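Local coordinates for protein beta-Ala-His dipeptidase (Homo sapiens, PDB 3DLJ) that hydrolyses carnosine, anserine and other Xaa-His dipeptides as a secreted, zinc-dependent metallopeptidase of the M20 family, at residues Tyr19-Gln24 with Gly470-Ala475; Glu276-Thr281 with Leu319-Ser324. One frame throughout, in Å; residues are numbered along the deposited sequence.

Contact 1: Tyr19-Gln24 with Gly470-Ala475; sequences YIDLHQ and GTKLFA
I20 packs against T471 and K472 where helix 13-22, near the start of the chain, lies beside the long C-terminal helix 464-482 of this M20 peptidase, a helix-helix contact between the two ends of the sequence. The tight half is apolar. From I20 the CD1 methyl reaches in to 3.7 Å from T471 CG2 and rests 3.9 Å from K472 CG, with A475 CB farther off at 4.3 Å. The CG2 branch of I20 touches T471 as well, its methyl facing CB and CG2 of the threonine. T471 CG2, set anti to the main-chain N, faces I20, while OG1 bonds back to Y467 O, one turn earlier in its own helix. F27 of helix 24-35 touches both I20 and T471.

Beside this buried patch the contact thins out to a single charged pair at its partly exposed margin. The K472 chain runs extended beyond CG, sliding past I20 in the opposite direction, and crosses D21 at about a right angle. Its ammonium group also has a salt bridge to E469, so two acidic residues probably share its charge. Just beyond, the polypeptide turns from one helix into the next: H23 lays its ring over the face of Y19, with ND1 3.4 Å above the ring plane, and donates to Y19 O. At the D21 carboxylate, K472 NZ meets OD1 on the syn side at 2.9 Å, 31° out of the carboxylate plane, and is only weakly bonded to OD2 at 3.3 Å.

Contact 2: Glu276-Thr281 with Leu319-Ser324; sequences EVVPLT and LWRYPS
Over one face of the R321 guanidinium lies L280, its CB 4.1 Å above the plane and set toward the rim, while V278 O comes in at the edge, near the plane, and Y322 CD2 borders another part of the rim. The Y322 ring in turn carries R321 CD over one of its faces, and it stacks with H318. These groups join the end of helix 312-320, and the turn that leads from it toward strand 324-331 of the branched mixed sheet, to an extended loop ahead of helix 282-289, whose V277-L280 backbone is close to polyproline II conformation.

R321 gets to the loop by folding: CG sits between the backbone N and the carbonyl carbon, chi1 66°, and the chain bends again at chi2 and chi3. NE is paired with E284, which should help fix the rotation of the guanidinium and partly balance its buried charge. V277 aims one methyl at each neighbour; CG1 comes 3.7 Å from R321 NH1, and V277 CG2 lies 3.9 Å from P323 CD, at the proline ring. At the other end of the patch L280 CD2 lies 3.6 Å from Y322 OH, the two side chains crossing at about a right angle.

V278 O is the polar centre of the contact. A water donates to it and accepts from R321 NH1, closing a small bridge beside a weak direct bond from the same nitrogen. The main bond runs from R321 NH2 to V278 O, 2.7 Å long with an N-H...O angle of 154°, the donor standing 48° above the carbonyl plane.

Contact 1 is largely buried, contact 2 only partly so, and their centres lie 38 Å apart, with nearest atoms about 17 Å from each other. No helix or strand is common to the two. In sequence, contact 2 is nested within the long loop that contact 1 closes. The first joins regular helices and uses its lysine-carboxylate bridge at the margin of an apolar patch; the second reverses that plan, placing an arginine at the middle, bonded to a backbone carbonyl and a water, with aliphatic groups around it. That acceptor, V278 O, lies in a segment with no regular helix or strand, whereas contact 1 is made by side-chain groups only. Both lie away from the two-zinc site.

Contact 1: Tyr19-Gln24 with Gly470-Ala475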
ATOM      1  N   TYR A  19     -23.097  -0.909 -19.866  1.00 31.17           N
ATOM      2  CA  TYR A  19     -22.513   0.454 -19.871  1.00 30.61           C
ATOM      3  C   TYR A  19     -20.992   0.413 -19.676  1.00 30.21           C
ATOM      4  O   TYR A  19     -20.235   0.983 -20.459  1.00 30.78           O
ATOM      5  CB  TYR A  19     -23.190   1.354 -18.806  1.00 30.55           C
ATOM      6  CG  TYR A  19     -22.753   2.808 -18.820  1.00 29.79           C
ATOM      7  CD1 TYR A  19     -23.513   3.798 -19.463  1.00 30.24           C
ATOM      8  CD2 TYR A  19     -21.565   3.193 -18.201  1.00 28.65           C
ATOM      9  CE1 TYR A  19     -23.091   5.152 -19.473  1.00 29.72           C
ATOM     10  CE2 TYR A  19     -21.139   4.500 -18.211  1.00 29.45           C
ATOM     11  CZ  TYR A  19     -21.892   5.479 -18.844  1.00 30.88           C
ATOM     12  OH  TYR A  19     -21.392   6.771 -18.813  1.00 31.94           O
ATOM     13  N   ILE A  20     -20.558  -0.278 -18.632  1.00 30.53           N
ATOM     14  CA  ILE A  20     -19.132  -0.436 -18.324  1.00 30.73           C
ATOM     15  C   ILE A  20     -18.345  -1.036 -19.518  1.00 31.63           C
ATOM     16  O   ILE A  20     -17.297  -0.510 -19.870  1.00 31.88           O
ATOM     17  CB  ILE A  20     -18.912  -1.211 -16.977  1.00 30.50           C
ATOM     18  CG1 ILE A  20     -19.432  -0.388 -15.787  1.00 30.24           C
ATOM     19  CG2 ILE A  20     -17.444  -1.526 -16.770  1.00 30.63           C
ATOM     20  CD1 ILE A  20     -19.818  -1.212 -14.481  1.00 28.10           C
ATOM     21  N   ASP A  21     -18.872  -2.089 -20.160  1.00 32.78           N
ATOM     22  CA  ASP A  21     -18.233  -2.664 -21.364  1.00 33.50           C
ATOM     23  C   ASP A  21     -18.181  -1.720 -22.548  1.00 33.34           C
ATOM     24  O   ASP A  21     -17.163  -1.673 -23.231  1.00 33.65           O
ATOM     25  CB  ASP A  21     -18.895  -3.971 -21.817  1.00 34.38           C
ATOM     26  CG  ASP A  21     -18.549  -5.162 -20.929  1.00 36.93           C
ATOM     27  OD1 ASP A  21     -17.436  -5.244 -20.320  1.00 39.08           O
ATOM     28  OD2 ASP A  21     -19.426  -6.037 -20.854  1.00 39.86           O
ATOM     29  N   LEU A  22     -19.268  -0.988 -22.809  1.00 33.54           N
ATOM     30  CA  LEU A  22     -19.273   0.064 -23.857  1.00 33.26           C
ATOM     31  C   LEU A  22     -18.383   1.282 -23.564  1.00 33.07           C
ATOM     32  O   LEU A  22     -17.876   1.902 -24.496  1.00 32.98           O
ATOM     33  CB  LEU A  22     -20.691   0.564 -24.136  1.00 33.55           C
ATOM     34  CG  LEU A  22     -21.683  -0.406 -24.815  1.00 36.48           C
ATOM     35  CD1 LEU A  22     -23.154   0.036 -24.640  1.00 35.08           C
ATOM     36  CD2 LEU A  22     -21.319  -0.601 -26.310  1.00 37.28           C
ATOM     37  N   HIS A  23     -18.221   1.663 -22.293  1.00 32.49           N
ATOM     38  CA  HIS A  23     -17.440   2.883 -21.976  1.00 32.20           C
ATOM     39  C   HIS A  23     -16.033   2.600 -21.508  1.00 32.14           C
ATOM     40  O   HIS A  23     -15.361   3.495 -21.005  1.00 32.48           O
ATOM     41  CB  HIS A  23     -18.181   3.766 -20.971  1.00 31.34           C
ATOM     42  CG  HIS A  23     -19.414   4.378 -21.549  1.00 32.46           C
ATOM     43  ND1 HIS A  23     -20.590   3.664 -21.721  1.00 32.61           N
ATOM     44  CD2 HIS A  23     -19.637   5.608 -22.064  1.00 29.99           C
ATOM     45  CE1 HIS A  23     -21.486   4.443 -22.297  1.00 30.18           C
ATOM     46  NE2 HIS A  23     -20.937   5.625 -22.512  1.00 32.22           N
ATOM     47  N   GLN A  24     -15.582   1.359 -21.684  1.00 32.12           N
ATOM     48  CA  GLN A  24     -14.279   0.943 -21.155  1.00 32.91           C
ATOM     49  C   GLN A  24     -13.074   1.732 -21.684  1.00 32.43           C
ATOM     50  O   GLN A  24     -12.120   1.977 -20.935  1.00 32.58           O
ATOM     51  CB  GLN A  24     -14.057  -0.570 -21.304  1.00 32.06           C
ATOM     52  CG  GLN A  24     -13.894  -1.092 -22.716  1.00 32.78           C
ATOM     53  CD  GLN A  24     -13.691  -2.609 -22.735  1.00 34.10           C
ATOM     54  OE1 GLN A  24     -12.600  -3.111 -22.447  1.00 36.84           O
ATOM     55  NE2 GLN A  24     -14.745  -3.336 -23.045  1.00 30.59           N
ATOM     56  N   GLY A 470     -13.303  -5.014 -12.379  1.00 28.99           N
ATOM     57  CA  GLY A 470     -13.342  -4.475 -11.028  1.00 28.45           C
ATOM     58  C   GLY A 470     -14.345  -3.358 -10.862  1.00 29.01           C
ATOM     59  O   GLY A 470     -14.900  -3.192  -9.792  1.00 30.07           O
ATOM     60  N   THR A 471     -14.555  -2.566 -11.912  1.00 29.07           N
ATOM     61  CA  THR A 471     -15.643  -1.606 -11.978  1.00 28.69           C
ATOM     62  C   THR A 471     -17.013  -2.286 -11.807  1.00 29.03           C
ATOM     63  O   THR A 471     -17.872  -1.786 -11.064  1.00 29.46           O
ATOM     64  CB  THR A 471     -15.590  -0.783 -13.312  1.00 28.83           C
ATOM     65  OG1 THR A 471     -14.267  -0.234 -13.506  1.00 29.35           O
ATOM     66  CG2 THR A 471     -16.627   0.333 -13.319  1.00 26.02           C
ATOM     67  N   LYS A 472     -17.203  -3.423 -12.473  1.00 28.92           N
ATOM     68  CA  LYS A 472     -18.406  -4.246 -12.313  1.00 29.73           C
ATOM     69  C   LYS A 472     -18.576  -4.833 -10.917  1.00 30.13           C
ATOM     70  O   LYS A 472     -19.710  -4.915 -10.397  1.00 29.68           O
ATOM     71  CB  LYS A 472     -18.408  -5.377 -13.331  1.00 29.78           C
ATOM     72  CG  LYS A 472     -18.620  -4.899 -14.731  1.00 30.53           C
ATOM     73  CD  LYS A 472     -17.938  -5.828 -15.691  1.00 32.61           C
ATOM     74  CE  LYS A 472     -18.261  -5.475 -17.103  1.00 31.29           C
ATOM     75  NZ  LYS A 472     -18.119  -6.702 -17.894  1.00 31.69           N
ATOM     76  N   LEU A 473     -17.452  -5.246 -10.324  1.00 30.36           N
ATOM     77  CA  LEU A 473     -17.419  -5.766  -8.967  1.00 30.64           C
ATOM     78  C   LEU A 473     -17.964  -4.720  -8.000  1.00 31.65           C
ATOM     79  O   LEU A 473     -18.811  -5.020  -7.142  1.00 32.47           O
ATOM     80  CB  LEU A 473     -15.986  -6.152  -8.563  1.00 30.87           C
ATOM     81  CG  LEU A 473     -15.757  -6.600  -7.116  1.00 29.51           C
ATOM     82  CD1 LEU A 473     -16.561  -7.837  -6.889  1.00 31.42           C
ATOM     83  CD2 LEU A 473     -14.301  -6.890  -6.845  1.00 31.29           C
ATOM     84  N   PHE A 474     -17.469  -3.496  -8.129  1.00 31.07           N
ATOM     85  CA  PHE A 474     -17.957  -2.417  -7.302  1.00 30.97           C
ATOM     86  C   PHE A 474     -19.459  -2.145  -7.520  1.00 31.02           C
ATOM     87  O   PHE A 474     -20.206  -1.893  -6.562  1.00 30.96           O
ATOM     88  CB  PHE A 474     -17.092  -1.146  -7.498  1.00 30.32           C
ATOM     89  CG  PHE A 474     -15.705  -1.232  -6.896  1.00 29.57           C
ATOM     90  CD1 PHE A 474     -15.450  -2.010  -5.756  1.00 29.51           C
ATOM     91  CD2 PHE A 474     -14.647  -0.486  -7.443  1.00 28.58           C
ATOM     92  CE1 PHE A 474     -14.154  -2.065  -5.182  1.00 28.26           C
ATOM     93  CE2 PHE A 474     -13.326  -0.524  -6.874  1.00 26.99           C
ATOM     94  CZ  PHE A 474     -13.092  -1.308  -5.746  1.00 29.43           C
ATOM     95  N   ALA A 475     -19.898  -2.166  -8.777  1.00 31.59           N
ATOM     96  CA  ALA A 475     -21.343  -2.033  -9.107  1.00 32.06           C
ATOM     97  C   ALA A 475     -22.232  -3.093  -8.393  1.00 32.40           C
ATOM     98  O   ALA A 475     -23.216  -2.751  -7.708  1.00 32.87           O
ATOM     99  CB  ALA A 475     -21.544  -2.079 -10.621  1.00 31.62           C
TER

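Contact 2: Glu276-Thr281 with Leu319-Ser324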
ATOM      1  N   GLU A 276       7.101 -13.826  20.859  1.00 32.29           N
ATOM      2  CA  GLU A 276       5.678 -13.552  20.953  1.00 33.61           C
ATOM      3  C   GLU A 276       4.851 -13.854  19.697  1.00 32.40           C
ATOM      4  O   GLU A 276       3.652 -13.548  19.668  1.00 32.14           O
ATOM      5  CB  GLU A 276       5.440 -12.110  21.445  1.00 33.33           C
ATOM      6  CG  GLU A 276       6.020 -11.824  22.845  1.00 36.63           C
ATOM      7  CD  GLU A 276       5.458 -10.546  23.462  1.00 38.36           C
ATOM      8  OE1 GLU A 276       4.349 -10.611  24.070  1.00 43.97           O
ATOM      9  OE2 GLU A 276       6.123  -9.480  23.335  1.00 43.57           O
ATOM     10  N   VAL A 277       5.465 -14.455  18.672  1.00 31.75           N
ATOM     11  CA  VAL A 277       4.709 -14.901  17.480  1.00 31.04           C
ATOM     12  C   VAL A 277       3.718 -15.980  17.904  1.00 31.76           C
ATOM     13  O   VAL A 277       4.101 -16.905  18.616  1.00 31.79           O
ATOM     14  CB  VAL A 277       5.635 -15.448  16.342  1.00 31.51           C
ATOM     15  CG1 VAL A 277       4.812 -15.808  15.090  1.00 28.68           C
ATOM     16  CG2 VAL A 277       6.761 -14.451  15.993  1.00 28.05           C
ATOM     17  N   VAL A 278       2.447 -15.882  17.503  1.00 32.43           N
ATOM     18  CA  VAL A 278       1.492 -16.927  17.938  1.00 33.09           C
ATOM     19  C   VAL A 278       1.900 -18.306  17.409  1.00 32.89           C
ATOM     20  O   VAL A 278       2.353 -18.413  16.258  1.00 32.82           O
ATOM     21  CB  VAL A 278      -0.006 -16.648  17.604  1.00 32.96           C
ATOM     22  CG1 VAL A 278      -0.499 -15.427  18.352  1.00 35.14           C
ATOM     23  CG2 VAL A 278      -0.237 -16.511  16.135  1.00 33.49           C
ATOM     24  N   PRO A 279       1.737 -19.353  18.243  1.00 32.48           N
ATOM     25  CA  PRO A 279       2.081 -20.707  17.813  1.00 32.83           C
ATOM     26  C   PRO A 279       1.220 -21.151  16.637  1.00 32.89           C
ATOM     27  O   PRO A 279       0.013 -20.909  16.633  1.00 32.93           O
ATOM     28  CB  PRO A 279       1.761 -21.575  19.051  1.00 32.25           C
ATOM     29  CG  PRO A 279       1.715 -20.641  20.193  1.00 32.36           C
ATOM     30  CD  PRO A 279       1.209 -19.337  19.624  1.00 32.84           C
ATOM     31  N   LEU A 280       1.852 -21.768  15.644  1.00 33.33           N
ATOM     32  CA  LEU A 280       1.137 -22.417  14.554  1.00 33.62           C
ATOM     33  C   LEU A 280       0.338 -23.601  15.091  1.00 34.30           C
ATOM     34  O   LEU A 280       0.891 -24.439  15.828  1.00 35.01           O
ATOM     35  CB  LEU A 280       2.119 -22.882  13.474  1.00 33.24           C
ATOM     36  CG  LEU A 280       1.521 -23.430  12.179  1.00 32.60           C
ATOM     37  CD1 LEU A 280       0.489 -22.485  11.577  1.00 28.47           C
ATOM     38  CD2 LEU A 280       2.629 -23.745  11.182  1.00 33.21           C
ATOM     39  N   THR A 281      -0.962 -23.645  14.758  1.00 34.90           N
ATOM     40  CA  THR A 281      -1.855 -24.751  15.151  1.00 35.01           C
ATOM     41  C   THR A 281      -2.319 -25.545  13.933  1.00 35.54           C
ATOM     42  O   THR A 281      -2.223 -25.081  12.802  1.00 35.19           O
ATOM     43  CB  THR A 281      -3.126 -24.280  15.937  1.00 34.78           C
ATOM     44  OG1 THR A 281      -3.915 -23.379  15.148  1.00 35.23           O
ATOM     45  CG2 THR A 281      -2.754 -23.611  17.254  1.00 35.78           C
ATOM     46  N   LEU A 319       4.707 -15.011   4.306  1.00 31.69           N
ATOM     47  CA  LEU A 319       4.130 -13.750   3.867  1.00 31.59           C
ATOM     48  C   LEU A 319       3.119 -13.154   4.855  1.00 31.31           C
ATOM     49  O   LEU A 319       3.051 -11.923   5.029  1.00 31.63           O
ATOM     50  CB  LEU A 319       3.408 -13.982   2.530  1.00 31.54           C
ATOM     51  CG  LEU A 319       4.210 -14.180   1.248  1.00 32.17           C
ATOM     52  CD1 LEU A 319       3.282 -14.147   0.028  1.00 31.57           C
ATOM     53  CD2 LEU A 319       5.312 -13.083   1.142  1.00 30.81           C
ATOM     54  N   TRP A 320       2.332 -14.011   5.496  1.00 30.29           N
ATOM     55  CA  TRP A 320       1.167 -13.533   6.231  1.00 29.83           C
ATOM     56  C   TRP A 320       1.262 -13.568   7.751  1.00 29.18           C
ATOM     57  O   TRP A 320       0.679 -12.723   8.424  1.00 28.07           O
ATOM     58  CB  TRP A 320      -0.087 -14.296   5.807  1.00 29.31           C
ATOM     59  CG  TRP A 320      -0.468 -14.167   4.357  1.00 29.15           C
ATOM     60  CD1 TRP A 320       0.024 -13.267   3.429  1.00 29.59           C
ATOM     61  CD2 TRP A 320      -1.453 -14.944   3.674  1.00 29.55           C
ATOM     62  NE1 TRP A 320      -0.580 -13.461   2.220  1.00 29.55           N
ATOM     63  CE2 TRP A 320      -1.491 -14.486   2.337  1.00 31.17           C
ATOM     64  CE3 TRP A 320      -2.318 -15.994   4.068  1.00 31.09           C
ATOM     65  CZ2 TRP A 320      -2.355 -15.036   1.385  1.00 30.17           C
ATOM     66  CZ3 TRP A 320      -3.168 -16.546   3.125  1.00 29.92           C
ATOM     67  CH2 TRP A 320      -3.180 -16.065   1.794  1.00 30.14           C
ATOM     68  N   ARG A 321       1.967 -14.555   8.281  1.00 29.28           N
ATOM     69  CA  ARG A 321       1.874 -14.856   9.716  1.00 29.32           C
ATOM     70  C   ARG A 321       3.217 -15.126  10.412  1.00 29.13           C
ATOM     71  O   ARG A 321       3.266 -15.406  11.614  1.00 28.93           O
ATOM     72  CB  ARG A 321       0.835 -15.972   9.971  1.00 28.97           C
ATOM     73  CG  ARG A 321       1.181 -17.360   9.415  1.00 28.49           C
ATOM     74  CD  ARG A 321       2.045 -18.166  10.411  1.00 27.08           C
ATOM     75  NE  ARG A 321       1.330 -18.478  11.653  1.00 26.93           N
ATOM     76  CZ  ARG A 321       1.901 -18.614  12.855  1.00 27.14           C
ATOM     77  NH1 ARG A 321       3.209 -18.441  13.015  1.00 28.83           N
ATOM     78  NH2 ARG A 321       1.166 -18.910  13.916  1.00 24.67           N
ATOM     79  N   TYR A 322       4.301 -15.028   9.645  1.00 29.58           N
ATOM     80  CA  TYR A 322       5.643 -14.982  10.216  1.00 29.10           C
ATOM     81  C   TYR A 322       6.264 -13.597   9.973  1.00 29.29           C
ATOM     82  O   TYR A 322       5.984 -12.959   8.965  1.00 29.67           O
ATOM     83  CB  TYR A 322       6.531 -16.079   9.637  1.00 28.59           C
ATOM     84  CG  TYR A 322       6.199 -17.493  10.083  1.00 29.43           C
ATOM     85  CD1 TYR A 322       5.713 -18.425   9.170  1.00 29.73           C
ATOM     86  CD2 TYR A 322       6.406 -17.913  11.395  1.00 27.21           C
ATOM     87  CE1 TYR A 322       5.434 -19.724   9.536  1.00 27.92           C
ATOM     88  CE2 TYR A 322       6.128 -19.210  11.770  1.00 28.47           C
ATOM     89  CZ  TYR A 322       5.632 -20.114  10.832  1.00 29.64           C
ATOM     90  OH  TYR A 322       5.345 -21.428  11.178  1.00 29.44           O
ATOM     91  N   PRO A 323       7.107 -13.116  10.915  1.00 29.53           N
ATOM     92  CA  PRO A 323       7.776 -11.843  10.679  1.00 29.33           C
ATOM     93  C   PRO A 323       8.829 -11.984   9.567  1.00 29.59           C
ATOM     94  O   PRO A 323       9.260 -13.088   9.254  1.00 30.07           O
ATOM     95  CB  PRO A 323       8.439 -11.550  12.036  1.00 29.28           C
ATOM     96  CG  PRO A 323       8.652 -12.860  12.633  1.00 29.76           C
ATOM     97  CD  PRO A 323       7.497 -13.708  12.207  1.00 28.07           C
ATOM     98  N   SER A 324       9.219 -10.878   8.953  1.00 29.58           N
ATOM     99  CA  SER A 324      10.207 -10.929   7.903  1.00 29.56           C
ATOM    100  C   SER A 324      11.085  -9.689   8.022  1.00 29.77           C
ATOM    101  O   SER A 324      10.627  -8.642   8.517  1.00 30.69           O
ATOM    102  CB  SER A 324       9.526 -10.998   6.529  1.00 29.65           C
ATOM    103  OG  SER A 324       8.944  -9.753   6.180  1.00 29.73           O
TER
HETATM  104  O   HOH W   1       4.959 -19.686  15.378  1.00 39.84           O